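Local coordinates for MmeI (Methylophilus methylotrophus, PDB 5HR4), which acts as a Type IIL restriction-modification enzyme on DNA and probably methylates the N6 of adenine with S-adenosyl-L-methionine as donor, at residues I421-V424 / A425-T429; I402-N405 / V406-F410; A875-V879 / Y880-G884; L380-E383 / V384-L388. One frame throughout, in Å; residues are numbered along the deposited sequence.

Contact 1: residues I421-V424 / A425-T429; sequences IAQV and ALWLT
Gln423 CG stands off the plane of the six-membered ring of Trp427, 3.3 Å from CZ3, whereas Val424 CG2 lies beyond the ring at Trp427 CE3, 4.3 Å away and close to the ring plane. Gln423 and Trp427 lie side by side and point the same way, one turn apart on a buried part of helix 416-440, which follows strand 409-413 of the Rossmann-like methyltransferase sheet. The amide plane is turned 73° from the ring. Two opposed torsions bring them together: CG of Gln423 is anti to the backbone N (chi1 -165°), which leads it down the helix, while CG of Trp427 is anti to the carbonyl carbon (chi1 -80°) and turns the six-membered ring back up. The indole NE1 is hydrogen-bonded to Ser452 O. Putting an alanine at Trp427 would probably leave Ser452 O without this donor and the chain of Gln423 without its flat neighbour. Around the helix, Val424 and Leu428 cross at a slant, with CG1 of the valine 3.7 Å from CG of the leucine, and Phe295 of helix 292-301 packs on Leu428 and Ala425. The backbones of Val424 and Leu428 are joined by a nearly straight bond from Leu428 N to Val424 O, 2.9 Å. Helix 368-388 covers Ala425, Leu426 and Thr429. Ala425 O takes two donors from opposite faces of its plane: Thr429 N at 3.0 Å and Thr429 OG1 at 2.6 Å.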
ATOM      1  N   ILE A 421     -15.973  -3.479 -14.267  1.00 35.96           N
ATOM      2  CA  ILE A 421     -16.238  -2.078 -13.921  1.00 32.72           C
ATOM      3  C   ILE A 421     -15.314  -1.159 -14.712  1.00 26.52           C
ATOM      4  O   ILE A 421     -15.758  -0.190 -15.329  1.00 24.31           O
ATOM      5  CB  ILE A 421     -16.075  -1.830 -12.410  1.00 30.57           C
ATOM      6  CG1 ILE A 421     -16.785  -2.864 -11.568  1.00 32.98           C
ATOM      7  CG2 ILE A 421     -16.610  -0.430 -12.039  1.00 32.15           C
ATOM      8  CD1 ILE A 421     -16.632  -2.584 -10.053  1.00 37.05           C
ATOM      9  N   ALA A 422     -14.013  -1.460 -14.698  1.00 28.32           N
ATOM     10  CA  ALA A 422     -13.041  -0.645 -15.415  1.00 26.63           C
ATOM     11  C   ALA A 422     -13.519  -0.346 -16.824  1.00 28.10           C
ATOM     12  O   ALA A 422     -13.467   0.803 -17.276  1.00 26.52           O
ATOM     13  CB  ALA A 422     -11.681  -1.346 -15.441  1.00 21.61           C
ATOM     14  N   GLN A 423     -14.037  -1.361 -17.516  1.00 28.16           N
ATOM     15  CA  GLN A 423     -14.526  -1.144 -18.870  1.00 31.32           C
ATOM     16  C   GLN A 423     -15.686  -0.157 -18.869  1.00 35.20           C
ATOM     17  O   GLN A 423     -15.634   0.872 -19.556  1.00 32.13           O
ATOM     18  CB  GLN A 423     -14.926  -2.471 -19.518  1.00 33.12           C
ATOM     19  CG  GLN A 423     -15.096  -2.374 -21.024  1.00 37.37           C
ATOM     20  CD  GLN A 423     -15.225  -3.723 -21.705  1.00 47.48           C
ATOM     21  OE1 GLN A 423     -16.330  -4.169 -22.018  1.00 46.67           O
ATOM     22  NE2 GLN A 423     -14.093  -4.365 -21.968  1.00 59.30           N
ATOM     23  N   VAL A 424     -16.730  -0.429 -18.071  1.00 31.84           N
ATOM     24  CA  VAL A 424     -17.876   0.482 -18.052  1.00 29.01           C
ATOM     25  C   VAL A 424     -17.478   1.825 -17.473  1.00 30.96           C
ATOM     26  O   VAL A 424     -17.984   2.875 -17.895  1.00 32.52           O
ATOM     27  CB  VAL A 424     -19.053  -0.128 -17.279  1.00 30.16           C
ATOM     28  CG1 VAL A 424     -20.073   0.935 -16.954  1.00 29.37           C
ATOM     29  CG2 VAL A 424     -19.706  -1.211 -18.109  1.00 38.03           C
ATOM     30  N   ALA A 425     -16.553   1.829 -16.521  1.00 27.88           N
ATOM     31  CA  ALA A 425     -16.093   3.095 -15.969  1.00 29.61           C
ATOM     32  C   ALA A 425     -15.562   4.013 -17.066  1.00 31.34           C
ATOM     33  O   ALA A 425     -15.823   5.224 -17.055  1.00 34.10           O
ATOM     34  CB  ALA A 425     -15.027   2.844 -14.903  1.00 27.64           C
ATOM     35  N   LEU A 426     -14.837   3.455 -18.034  1.00 30.22           N
ATOM     36  CA  LEU A 426     -14.299   4.276 -19.108  1.00 28.68           C
ATOM     37  C   LEU A 426     -15.400   4.794 -20.022  1.00 30.52           C
ATOM     38  O   LEU A 426     -15.313   5.914 -20.521  1.00 35.02           O
ATOM     39  CB  LEU A 426     -13.253   3.492 -19.896  1.00 27.26           C
ATOM     40  CG  LEU A 426     -11.875   3.607 -19.246  1.00 25.20           C
ATOM     41  CD1 LEU A 426     -10.960   2.518 -19.697  1.00 19.79           C
ATOM     42  CD2 LEU A 426     -11.271   4.951 -19.615  1.00 26.52           C
ATOM     43  N   TRP A 427     -16.452   4.016 -20.259  1.00 32.44           N
ATOM     44  CA  TRP A 427     -17.501   4.525 -21.145  1.00 32.14           C
ATOM     45  C   TRP A 427     -18.348   5.599 -20.468  1.00 34.19           C
ATOM     46  O   TRP A 427     -18.725   6.587 -21.109  1.00 37.68           O
ATOM     47  CB  TRP A 427     -18.394   3.398 -21.627  1.00 28.49           C
ATOM     48  CG  TRP A 427     -17.830   2.592 -22.751  1.00 30.09           C
ATOM     49  CD1 TRP A 427     -17.322   3.053 -23.940  1.00 28.29           C
ATOM     50  CD2 TRP A 427     -17.767   1.165 -22.811  1.00 35.94           C
ATOM     51  NE1 TRP A 427     -16.928   1.991 -24.723  1.00 34.33           N
ATOM     52  CE2 TRP A 427     -17.198   0.822 -24.051  1.00 35.46           C
ATOM     53  CE3 TRP A 427     -18.137   0.138 -21.923  1.00 35.21           C
ATOM     54  CZ2 TRP A 427     -16.992  -0.498 -24.424  1.00 34.82           C
ATOM     55  CZ3 TRP A 427     -17.931  -1.157 -22.292  1.00 31.58           C
ATOM     56  CH2 TRP A 427     -17.358  -1.470 -23.529  1.00 36.49           C
ATOM     57  N   LEU A 428     -18.677   5.417 -19.184  1.00 32.23           N
ATOM     58  CA  LEU A 428     -19.417   6.450 -18.462  1.00 32.77           C
ATOM     59  C   LEU A 428     -18.615   7.749 -18.392  1.00 34.12           C
ATOM     60  O   LEU A 428     -19.164   8.842 -18.594  1.00 29.11           O
ATOM     61  CB  LEU A 428     -19.772   5.972 -17.051  1.00 30.80           C
ATOM     62  CG  LEU A 428     -20.420   4.592 -16.860  1.00 31.69           C
ATOM     63  CD1 LEU A 428     -20.747   4.333 -15.378  1.00 26.95           C
ATOM     64  CD2 LEU A 428     -21.649   4.402 -17.758  1.00 26.00           C
ATOM     65  N   THR A 429     -17.312   7.652 -18.126  1.00 31.52           N
ATOM     66  CA  THR A 429     -16.496   8.857 -18.148  1.00 33.90           C
ATOM     67  C   THR A 429     -16.493   9.476 -19.539  1.00 35.79           C
ATOM     68  O   THR A 429     -16.629  10.699 -19.683  1.00 36.34           O
ATOM     69  CB  THR A 429     -15.070   8.566 -17.678  1.00 32.62           C
ATOM     70  OG1 THR A 429     -15.103   7.678 -16.549  1.00 36.00           O
ATOM     71  CG2 THR A 429     -14.422   9.855 -17.247  1.00 25.24           C
TER

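Contact 2: residues I402-N405 / V406-F410; sequences IQIN and VDQFF
Ile404 is the first side chain of 402-405 to meet the second segment: its CG2 lies 3.6 Å from Gln408 OE1, the two chains crossing at about a right angle. At Asn405 the polar work begins. Its backbone N donates to Gln408 OE1 over 2.8 Å, tilted about 31° from the plane of that amide, while its own OD1 receives Val406 N at 2.9 Å. Its backbone carbonyl points to the same side as its N-H, towards Gln408, with Asn405 O 3.2 Å from Gln408 CG and 4.0 Å from CE1 at the edge of the Phe409 ring. Phe409 also meets the rings of Phe359 and Tyr374. Gln408 reaches back because CG is anti to the carbonyl carbon (chi1 -50°) and the chain beyond is extended. This turn delivers the chain from helix 398-401 into strand 409-413, beside the parallel strand 359-361, so it closes a beta-alpha-beta unit of the methyltransferase sheet. A leucine in place of Gln408 would probably leave both Asn405 N and Arg355 without this acceptor. Arg355 also pairs with Asp407 OD1 in a salt bridge. The buried amide of Gln408 is thus bonded at both ends, its OE1 taking Asn405 N and Arg355 NH1 and its NE2 giving to Leu357 O, which fixes its rotation; the nearby arginine charge would be expected to polarise the carbonyl.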
ATOM      1  N   ILE A 402     -13.031  15.997 -32.544  1.00 41.40           N
ATOM      2  CA  ILE A 402     -12.605  15.163 -31.417  1.00 38.30           C
ATOM      3  C   ILE A 402     -11.821  13.944 -31.892  1.00 36.95           C
ATOM      4  O   ILE A 402     -11.987  13.465 -33.022  1.00 40.17           O
ATOM      5  CB  ILE A 402     -13.821  14.721 -30.586  1.00 39.64           C
ATOM      6  CG1 ILE A 402     -13.394  14.314 -29.170  1.00 41.22           C
ATOM      7  CG2 ILE A 402     -14.525  13.564 -31.263  1.00 33.70           C
ATOM      8  CD1 ILE A 402     -14.543  14.276 -28.160  1.00 39.77           C
ATOM      9  N   GLN A 403     -10.960  13.429 -31.012  1.00 35.32           N
ATOM     10  CA  GLN A 403     -10.128  12.274 -31.339  1.00 36.95           C
ATOM     11  C   GLN A 403      -9.968  11.290 -30.179  1.00 37.17           C
ATOM     12  O   GLN A 403     -10.213  10.083 -30.341  1.00 33.98           O
ATOM     13  CB  GLN A 403      -8.753  12.738 -31.811  1.00 36.32           C
ATOM     14  CG  GLN A 403      -8.723  13.141 -33.266  1.00 34.83           C
ATOM     15  CD  GLN A 403      -7.331  13.032 -33.838  1.00 41.13           C
ATOM     16  OE1 GLN A 403      -6.816  11.930 -34.041  1.00 49.24           O
ATOM     17  NE2 GLN A 403      -6.701  14.172 -34.088  1.00 39.97           N
ATOM     18  N   ILE A 404      -9.572  11.812 -29.013  1.00 32.46           N
ATOM     19  CA  ILE A 404      -9.244  10.992 -27.854  1.00 31.08           C
ATOM     20  C   ILE A 404     -10.395  10.051 -27.493  1.00 35.09           C
ATOM     21  O   ILE A 404     -11.578  10.399 -27.618  1.00 35.47           O
ATOM     22  CB  ILE A 404      -8.848  11.939 -26.708  1.00 32.46           C
ATOM     23  CG1 ILE A 404      -7.564  12.655 -27.121  1.00 33.10           C
ATOM     24  CG2 ILE A 404      -8.602  11.207 -25.404  1.00 32.77           C
ATOM     25  CD1 ILE A 404      -7.264  13.867 -26.311  1.00 36.87           C
ATOM     26  N   ASN A 405     -10.053   8.827 -27.083  1.00 31.30           N
ATOM     27  CA  ASN A 405     -11.076   7.806 -26.885  1.00 33.98           C
ATOM     28  C   ASN A 405     -10.515   6.666 -26.042  1.00 31.38           C
ATOM     29  O   ASN A 405      -9.301   6.519 -25.866  1.00 29.13           O
ATOM     30  CB  ASN A 405     -11.607   7.279 -28.227  1.00 32.60           C
ATOM     31  CG  ASN A 405     -13.104   6.995 -28.196  1.00 33.15           C
ATOM     32  OD1 ASN A 405     -13.687   6.699 -27.141  1.00 33.67           O
ATOM     33  ND2 ASN A 405     -13.733   7.088 -29.354  1.00 28.88           N
ATOM     34  N   VAL A 406     -11.438   5.839 -25.543  1.00 30.18           N
ATOM     35  CA  VAL A 406     -11.105   4.758 -24.621  1.00 31.47           C
ATOM     36  C   VAL A 406     -10.179   3.718 -25.237  1.00 27.89           C
ATOM     37  O   VAL A 406      -9.468   3.029 -24.508  1.00 28.91           O
ATOM     38  CB  VAL A 406     -12.405   4.111 -24.107  1.00 28.69           C
ATOM     39  CG1 VAL A 406     -13.224   5.148 -23.370  1.00 30.10           C
ATOM     40  CG2 VAL A 406     -13.217   3.570 -25.282  1.00 25.73           C
ATOM     41  N   ASP A 407     -10.135   3.602 -26.548  1.00 29.08           N
ATOM     42  CA  ASP A 407      -9.188   2.608 -27.090  1.00 30.25           C
ATOM     43  C   ASP A 407      -7.751   2.949 -26.799  1.00 28.05           C
ATOM     44  O   ASP A 407      -6.859   2.285 -27.299  1.00 28.95           O
ATOM     45  CB  ASP A 407      -9.377   2.410 -28.603  1.00 25.76           C
ATOM     46  CG  ASP A 407      -9.364   3.720 -29.395  1.00 34.09           C
ATOM     47  OD1 ASP A 407      -8.766   4.719 -28.948  1.00 34.25           O
ATOM     48  OD2 ASP A 407      -9.946   3.736 -30.506  1.00 41.54           O
ATOM     49  N   GLN A 408      -7.440   3.963 -26.010  1.00 29.85           N
ATOM     50  CA  GLN A 408      -6.068   4.272 -25.647  1.00 30.33           C
ATOM     51  C   GLN A 408      -5.692   3.719 -24.277  1.00 31.90           C
ATOM     52  O   GLN A 408      -4.560   3.922 -23.827  1.00 32.17           O
ATOM     53  CB  GLN A 408      -5.847   5.791 -25.689  1.00 27.07           C
ATOM     54  CG  GLN A 408      -6.336   6.415 -26.979  1.00 31.86           C
ATOM     55  CD  GLN A 408      -6.327   7.947 -26.979  1.00 34.27           C
ATOM     56  OE1 GLN A 408      -7.294   8.579 -27.409  1.00 29.62           O
ATOM     57  NE2 GLN A 408      -5.241   8.543 -26.494  1.00 28.56           N
ATOM     58  N   PHE A 409      -6.586   2.981 -23.623  1.00 29.49           N
ATOM     59  CA  PHE A 409      -6.354   2.549 -22.254  1.00 33.13           C
ATOM     60  C   PHE A 409      -6.388   1.029 -22.134  1.00 33.02           C
ATOM     61  O   PHE A 409      -7.258   0.359 -22.706  1.00 33.21           O
ATOM     62  CB  PHE A 409      -7.358   3.233 -21.332  1.00 33.77           C
ATOM     63  CG  PHE A 409      -7.197   4.721 -21.315  1.00 29.00           C
ATOM     64  CD1 PHE A 409      -7.778   5.510 -22.300  1.00 31.58           C
ATOM     65  CD2 PHE A 409      -6.407   5.331 -20.350  1.00 29.32           C
ATOM     66  CE1 PHE A 409      -7.599   6.919 -22.292  1.00 32.91           C
ATOM     67  CE2 PHE A 409      -6.229   6.709 -20.334  1.00 29.01           C
ATOM     68  CZ  PHE A 409      -6.820   7.503 -21.316  1.00 27.32           C
ATOM     69  N   PHE A 410      -5.419   0.505 -21.382  1.00 28.38           N
ATOM     70  CA  PHE A 410      -5.074  -0.904 -21.328  1.00 26.58           C
ATOM     71  C   PHE A 410      -4.868  -1.281 -19.870  1.00 30.49           C
ATOM     72  O   PHE A 410      -4.252  -0.517 -19.122  1.00 32.82           O
ATOM     73  CB  PHE A 410      -3.778  -1.186 -22.121  1.00 29.28           C
ATOM     74  CG  PHE A 410      -3.876  -0.903 -23.609  1.00 31.32           C
ATOM     75  CD1 PHE A 410      -3.669   0.378 -24.114  1.00 34.92           C
ATOM     76  CD2 PHE A 410      -4.147  -1.930 -24.510  1.00 31.81           C
ATOM     77  CE1 PHE A 410      -3.754   0.634 -25.501  1.00 30.63           C
ATOM     78  CE2 PHE A 410      -4.242  -1.680 -25.882  1.00 34.51           C
ATOM     79  CZ  PHE A 410      -4.048  -0.397 -26.373  1.00 31.31           C
TER

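Contact 3: residues A875-V879 / Y880-G884; sequences AVDSV and YGFKG
Tyr880, the final residue of helix 863-880, lies alongside Val876 one turn back, the two side chains pointing the same way. Valine CG1 touches CE1 of the tyrosine at 3.9 Å, and the ring turns its edge to the preceding turn, with Val876 O in its plane and 3.3 Å from Tyr880 CD1. That oxygen also accepts Tyr880 N, at 3.2 Å, in the carbonyl plane. With CG anti to the carbonyl carbon (chi1 -82°), the ring extends across the helix, its CD1 edge beside Val876; its hydroxyl bonds to Pro821 O, and Met793 and Leu895 pack against the tyrosine side chain. Gly881 then breaks the helical course. Its phi of 69° is easily adopted by a residue without a beta carbon, and its N bonds to Ser878 O at 2.9 Å, approaching from well above the plane of that carbonyl rather than along a lone pair. Phe882 takes the next step: its N donates to Asp877 O over 3.0 Å, a rather straight bond. Its side chain packs on Met793 and meets Phe894, while Asp877, obliquely placed to the ring, forms a salt bridge with Arg891 of helix 888-903. At Gly884 the chain curls over the phenyl ring, so that Gly884 N sits 3.6 Å above the plane of the Phe882 ring, over its centre. The pair of bonds, from Phe882 N to Asp877 O and from Gly881 N to Ser878 O, with a positive-phi glycine between helix and loop, is the Schellman motif, here ending one helix of the C-terminal domain and turning the chain towards the next.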
ATOM      1  N   ALA A 875      30.906  13.846  22.447  1.00 44.36           N
ATOM      2  CA  ALA A 875      31.949  12.844  22.636  1.00 42.53           C
ATOM      3  C   ALA A 875      31.984  11.835  21.492  1.00 47.88           C
ATOM      4  O   ALA A 875      33.068  11.484  21.008  1.00 49.81           O
ATOM      5  CB  ALA A 875      31.747  12.132  23.969  1.00 41.95           C
ATOM      6  N   VAL A 876      30.818  11.351  21.044  1.00 44.78           N
ATOM      7  CA  VAL A 876      30.794  10.387  19.942  1.00 45.54           C
ATOM      8  C   VAL A 876      31.209  11.057  18.636  1.00 47.77           C
ATOM      9  O   VAL A 876      31.985  10.498  17.849  1.00 51.36           O
ATOM     10  CB  VAL A 876      29.401   9.727  19.820  1.00 47.02           C
ATOM     11  CG1 VAL A 876      29.332   8.773  18.618  1.00 44.19           C
ATOM     12  CG2 VAL A 876      29.045   8.971  21.087  1.00 44.42           C
ATOM     13  N   ASP A 877      30.689  12.255  18.374  1.00 45.05           N
ATOM     14  CA  ASP A 877      31.056  12.952  17.151  1.00 46.34           C
ATOM     15  C   ASP A 877      32.553  13.182  17.085  1.00 48.95           C
ATOM     16  O   ASP A 877      33.167  13.044  16.018  1.00 47.65           O
ATOM     17  CB  ASP A 877      30.309  14.275  17.066  1.00 47.49           C
ATOM     18  CG  ASP A 877      28.820  14.083  16.909  1.00 51.07           C
ATOM     19  OD1 ASP A 877      28.419  12.983  16.455  1.00 52.35           O
ATOM     20  OD2 ASP A 877      28.059  15.030  17.233  1.00 52.85           O
ATOM     21  N   SER A 878      33.156  13.533  18.223  1.00 46.83           N
ATOM     22  CA  SER A 878      34.604  13.694  18.288  1.00 50.48           C
ATOM     23  C   SER A 878      35.326  12.410  17.883  1.00 53.30           C
ATOM     24  O   SER A 878      36.327  12.457  17.159  1.00 52.29           O
ATOM     25  CB  SER A 878      35.013  14.131  19.692  1.00 49.93           C
ATOM     26  OG  SER A 878      36.334  13.712  19.983  1.00 56.95           O
ATOM     27  N   VAL A 879      34.832  11.251  18.329  1.00 56.10           N
ATOM     28  CA  VAL A 879      35.484   9.995  17.967  1.00 54.19           C
ATOM     29  C   VAL A 879      35.462   9.802  16.458  1.00 54.99           C
ATOM     30  O   VAL A 879      36.422   9.289  15.867  1.00 55.69           O
ATOM     31  CB  VAL A 879      34.825   8.812  18.695  1.00 54.75           C
ATOM     32  CG1 VAL A 879      35.458   7.516  18.249  1.00 55.37           C
ATOM     33  CG2 VAL A 879      34.966   8.977  20.200  1.00 58.71           C
ATOM     34  N   TYR A 880      34.371  10.219  15.810  1.00 54.28           N
ATOM     35  CA  TYR A 880      34.268  10.171  14.356  1.00 50.25           C
ATOM     36  C   TYR A 880      35.095  11.238  13.669  1.00 57.46           C
ATOM     37  O   TYR A 880      35.383  11.105  12.474  1.00 59.89           O
ATOM     38  CB  TYR A 880      32.814  10.350  13.909  1.00 53.98           C
ATOM     39  CG  TYR A 880      31.986   9.098  13.965  1.00 48.95           C
ATOM     40  CD1 TYR A 880      31.584   8.564  15.177  1.00 53.88           C
ATOM     41  CD2 TYR A 880      31.610   8.453  12.810  1.00 47.15           C
ATOM     42  CE1 TYR A 880      30.830   7.419  15.231  1.00 54.12           C
ATOM     43  CE2 TYR A 880      30.863   7.313  12.850  1.00 51.53           C
ATOM     44  CZ  TYR A 880      30.472   6.795  14.062  1.00 51.75           C
ATOM     45  OH  TYR A 880      29.722   5.646  14.103  1.00 51.42           O
ATOM     46  N   GLY A 881      35.467  12.300  14.381  1.00 55.69           N
ATOM     47  CA  GLY A 881      36.000  13.457  13.704  1.00 48.51           C
ATOM     48  C   GLY A 881      34.957  14.170  12.883  1.00 53.32           C
ATOM     49  O   GLY A 881      35.294  14.804  11.880  1.00 56.90           O
ATOM     50  N   PHE A 882      33.691  14.079  13.285  1.00 56.11           N
ATOM     51  CA  PHE A 882      32.599  14.672  12.522  1.00 55.22           C
ATOM     52  C   PHE A 882      32.436  16.127  12.933  1.00 55.00           C
ATOM     53  O   PHE A 882      32.106  16.429  14.087  1.00 54.99           O
ATOM     54  CB  PHE A 882      31.301  13.901  12.731  1.00 51.48           C
ATOM     55  CG  PHE A 882      30.133  14.491  11.997  1.00 49.27           C
ATOM     56  CD1 PHE A 882      30.124  14.531  10.610  1.00 49.58           C
ATOM     57  CD2 PHE A 882      29.045  14.996  12.692  1.00 46.25           C
ATOM     58  CE1 PHE A 882      29.055  15.072   9.923  1.00 46.31           C
ATOM     59  CE2 PHE A 882      27.969  15.538  12.020  1.00 49.40           C
ATOM     60  CZ  PHE A 882      27.973  15.580  10.625  1.00 47.76           C
ATOM     61  N   LYS A 883      32.666  17.025  11.982  1.00 59.72           N
ATOM     62  CA  LYS A 883      32.545  18.454  12.205  1.00 60.10           C
ATOM     63  C   LYS A 883      31.376  19.071  11.451  1.00 58.70           C
ATOM     64  O   LYS A 883      31.060  20.242  11.692  1.00 53.05           O
ATOM     65  CB  LYS A 883      33.851  19.155  11.810  1.00 58.97           C
ATOM     66  N   GLY A 884      30.705  18.306  10.580  1.00 57.81           N
ATOM     67  CA  GLY A 884      29.696  18.820   9.671  1.00 49.14           C
ATOM     68  C   GLY A 884      28.459  19.439  10.308  1.00 53.02           C
ATOM     69  O   GLY A 884      28.323  19.533  11.535  1.00 57.72           O
TER

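Contact 4: residues L380-E383 / V384-L388; sequences LEIE and VLRGL
Leu380 O receives Val384 N at 3.1 Å, the first of four successive i to i+4 bonds that run through these two turns of helix 368-388. Leu385 N follows to Glu381 O, Arg386 N to Ile382 O at 2.8 Å and Gly387 N to Glu383 O; the leucine's N lies above the plane of its acceptor carbonyl, whereas those of Val384 and Arg386 lie within theirs. On the outer side Glu383 and Arg386 run side by side. The guanidinium grips the carboxylate side-on with two nitrogens, NE to OE1 at 3.1 Å and NH2 to OE2 at 2.7 Å, both oxygens met on the syn side. The two planes are 29° apart. Glu383 bends at chi2 (-45°) to bring its carboxylate round to the arginine. Ile382 CG2 lies 3.7 Å from Arg386 NH2, and the remaining nitrogen, NH1, pairs with Glu440 at the end of helix 416-440. Val384, on another side, packs on Phe337 and Phe350. Glu383 and Arg386 thus form an i to i+3 intrahelical salt bridge near the C-terminal end of the helix that connects strands 359-361 and 409-413 in the Rossmann-like methyltransferase fold.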
ATOM      1  N   LEU A 380      -8.109  18.482 -21.163  1.00 30.27           N
ATOM      2  CA  LEU A 380      -7.080  19.122 -21.978  1.00 29.70           C
ATOM      3  C   LEU A 380      -7.551  19.281 -23.418  1.00 34.86           C
ATOM      4  O   LEU A 380      -7.530  20.388 -23.972  1.00 37.54           O
ATOM      5  CB  LEU A 380      -5.802  18.304 -21.920  1.00 27.50           C
ATOM      6  CG  LEU A 380      -4.686  18.791 -22.818  1.00 30.88           C
ATOM      7  CD1 LEU A 380      -4.378  20.245 -22.508  1.00 34.39           C
ATOM      8  CD2 LEU A 380      -3.491  17.929 -22.522  1.00 32.47           C
ATOM      9  N   GLU A 381      -8.033  18.185 -24.018  1.00 32.39           N
ATOM     10  CA  GLU A 381      -8.528  18.186 -25.392  1.00 32.57           C
ATOM     11  C   GLU A 381      -9.657  19.180 -25.644  1.00 30.43           C
ATOM     12  O   GLU A 381      -9.911  19.512 -26.805  1.00 33.26           O
ATOM     13  CB  GLU A 381      -9.018  16.786 -25.777  1.00 32.73           C
ATOM     14  CG  GLU A 381      -9.148  16.604 -27.266  1.00 38.10           C
ATOM     15  CD  GLU A 381     -10.171  15.555 -27.663  1.00 44.91           C
ATOM     16  OE1 GLU A 381     -11.200  15.421 -26.952  1.00 45.76           O
ATOM     17  OE2 GLU A 381      -9.943  14.876 -28.700  1.00 42.15           O
ATOM     18  N   ILE A 382     -10.384  19.628 -24.615  1.00 29.69           N
ATOM     19  CA  ILE A 382     -11.367  20.698 -24.831  1.00 37.02           C
ATOM     20  C   ILE A 382     -10.655  22.010 -25.161  1.00 35.12           C
ATOM     21  O   ILE A 382     -11.005  22.705 -26.121  1.00 33.25           O
ATOM     22  CB  ILE A 382     -12.282  20.870 -23.601  1.00 38.72           C
ATOM     23  CG1 ILE A 382     -13.471  19.918 -23.631  1.00 34.64           C
ATOM     24  CG2 ILE A 382     -12.803  22.311 -23.500  1.00 34.26           C
ATOM     25  CD1 ILE A 382     -14.267  19.934 -22.317  1.00 36.81           C
ATOM     26  N   GLU A 383      -9.660  22.375 -24.354  1.00 32.45           N
ATOM     27  CA  GLU A 383      -8.911  23.595 -24.609  1.00 32.57           C
ATOM     28  C   GLU A 383      -8.178  23.522 -25.940  1.00 37.70           C
ATOM     29  O   GLU A 383      -7.994  24.551 -26.600  1.00 36.39           O
ATOM     30  CB  GLU A 383      -7.935  23.863 -23.454  1.00 31.86           C
ATOM     31  CG  GLU A 383      -8.614  24.037 -22.085  1.00 30.74           C
ATOM     32  CD  GLU A 383      -9.857  24.944 -22.145  1.00 40.99           C
ATOM     33  OE1 GLU A 383      -9.808  26.021 -22.783  1.00 55.66           O
ATOM     34  OE2 GLU A 383     -10.898  24.586 -21.558  1.00 44.52           O
ATOM     35  N   VAL A 384      -7.775  22.319 -26.367  1.00 37.19           N
ATOM     36  CA  VAL A 384      -7.127  22.186 -27.674  1.00 36.94           C
ATOM     37  C   VAL A 384      -8.103  22.545 -28.783  1.00 38.31           C
ATOM     38  O   VAL A 384      -7.794  23.343 -29.676  1.00 39.45           O
ATOM     39  CB  VAL A 384      -6.555  20.769 -27.864  1.00 30.38           C
ATOM     40  CG1 VAL A 384      -6.303  20.510 -29.343  1.00 25.92           C
ATOM     41  CG2 VAL A 384      -5.271  20.601 -27.055  1.00 27.60           C
ATOM     42  N   LEU A 385      -9.303  21.962 -28.743  1.00 41.45           N
ATOM     43  CA  LEU A 385     -10.321  22.322 -29.725  1.00 41.96           C
ATOM     44  C   LEU A 385     -10.742  23.780 -29.594  1.00 39.45           C
ATOM     45  O   LEU A 385     -11.100  24.402 -30.601  1.00 44.64           O
ATOM     46  CB  LEU A 385     -11.522  21.384 -29.606  1.00 30.98           C
ATOM     47  CG  LEU A 385     -11.031  19.994 -30.024  1.00 40.01           C
ATOM     48  CD1 LEU A 385     -12.041  18.830 -29.808  1.00 36.13           C
ATOM     49  CD2 LEU A 385     -10.598  20.079 -31.468  1.00 41.85           C
ATOM     50  N   ARG A 386     -10.698  24.349 -28.380  1.00 38.16           N
ATOM     51  CA  ARG A 386     -10.941  25.788 -28.236  1.00 40.22           C
ATOM     52  C   ARG A 386      -9.895  26.568 -29.012  1.00 35.97           C
ATOM     53  O   ARG A 386     -10.225  27.476 -29.785  1.00 34.29           O
ATOM     54  CB  ARG A 386     -10.941  26.195 -26.755  1.00 44.38           C
ATOM     55  CG  ARG A 386     -11.278  27.676 -26.456  1.00 40.09           C
ATOM     56  CD  ARG A 386     -12.481  27.802 -25.492  1.00 43.56           C
ATOM     57  NE  ARG A 386     -12.333  26.980 -24.281  1.00 49.03           N
ATOM     58  CZ  ARG A 386     -13.339  26.581 -23.501  1.00 47.06           C
ATOM     59  NH1 ARG A 386     -14.588  26.910 -23.795  1.00 48.80           N
ATOM     60  NH2 ARG A 386     -13.099  25.843 -22.421  1.00 45.13           N
ATOM     61  N   GLY A 387      -8.635  26.159 -28.881  1.00 35.58           N
ATOM     62  CA  GLY A 387      -7.545  26.719 -29.649  1.00 34.12           C
ATOM     63  C   GLY A 387      -7.763  26.618 -31.139  1.00 39.38           C
ATOM     64  O   GLY A 387      -7.868  27.639 -31.826  1.00 45.60           O
ATOM     65  N   LEU A 388      -7.855  25.386 -31.644  1.00 42.81           N
ATOM     66  CA  LEU A 388      -7.908  25.137 -33.081  1.00 41.98           C
ATOM     67  C   LEU A 388      -9.052  25.862 -33.793  1.00 45.76           C
ATOM     68  O   LEU A 388      -8.945  26.091 -35.003  1.00 46.92           O
ATOM     69  CB  LEU A 388      -8.015  23.627 -33.321  1.00 44.10           C
ATOM     70  CG  LEU A 388      -6.710  22.845 -33.135  1.00 44.23           C
ATOM     71  CD1 LEU A 388      -6.888  21.382 -33.533  1.00 39.46           C
ATOM     72  CD2 LEU A 388      -5.564  23.494 -33.912  1.00 42.98           C
TER

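From the N terminus the order is contact 4, contact 2, contact 1 and, far downstream, contact 3. Each joins directly consecutive segments, so none closes a long loop; they stand in series and neither nest nor cross. Contact 4 ends the helix after strand 359-361, contact 2 turns the chain into strand 409-413, and contact 1 lies on the helix that follows. Contact 2 joins the other two: Glu381 OE2 takes the backbone N-H groups of Gln403 and Ile404, and Val406 and Phe409 pack on Leu426, while contacts 1 and 4 do not touch. Contact 3 finishes a helix of the C-terminal domain, its centre about 60 Å from that of contact 1.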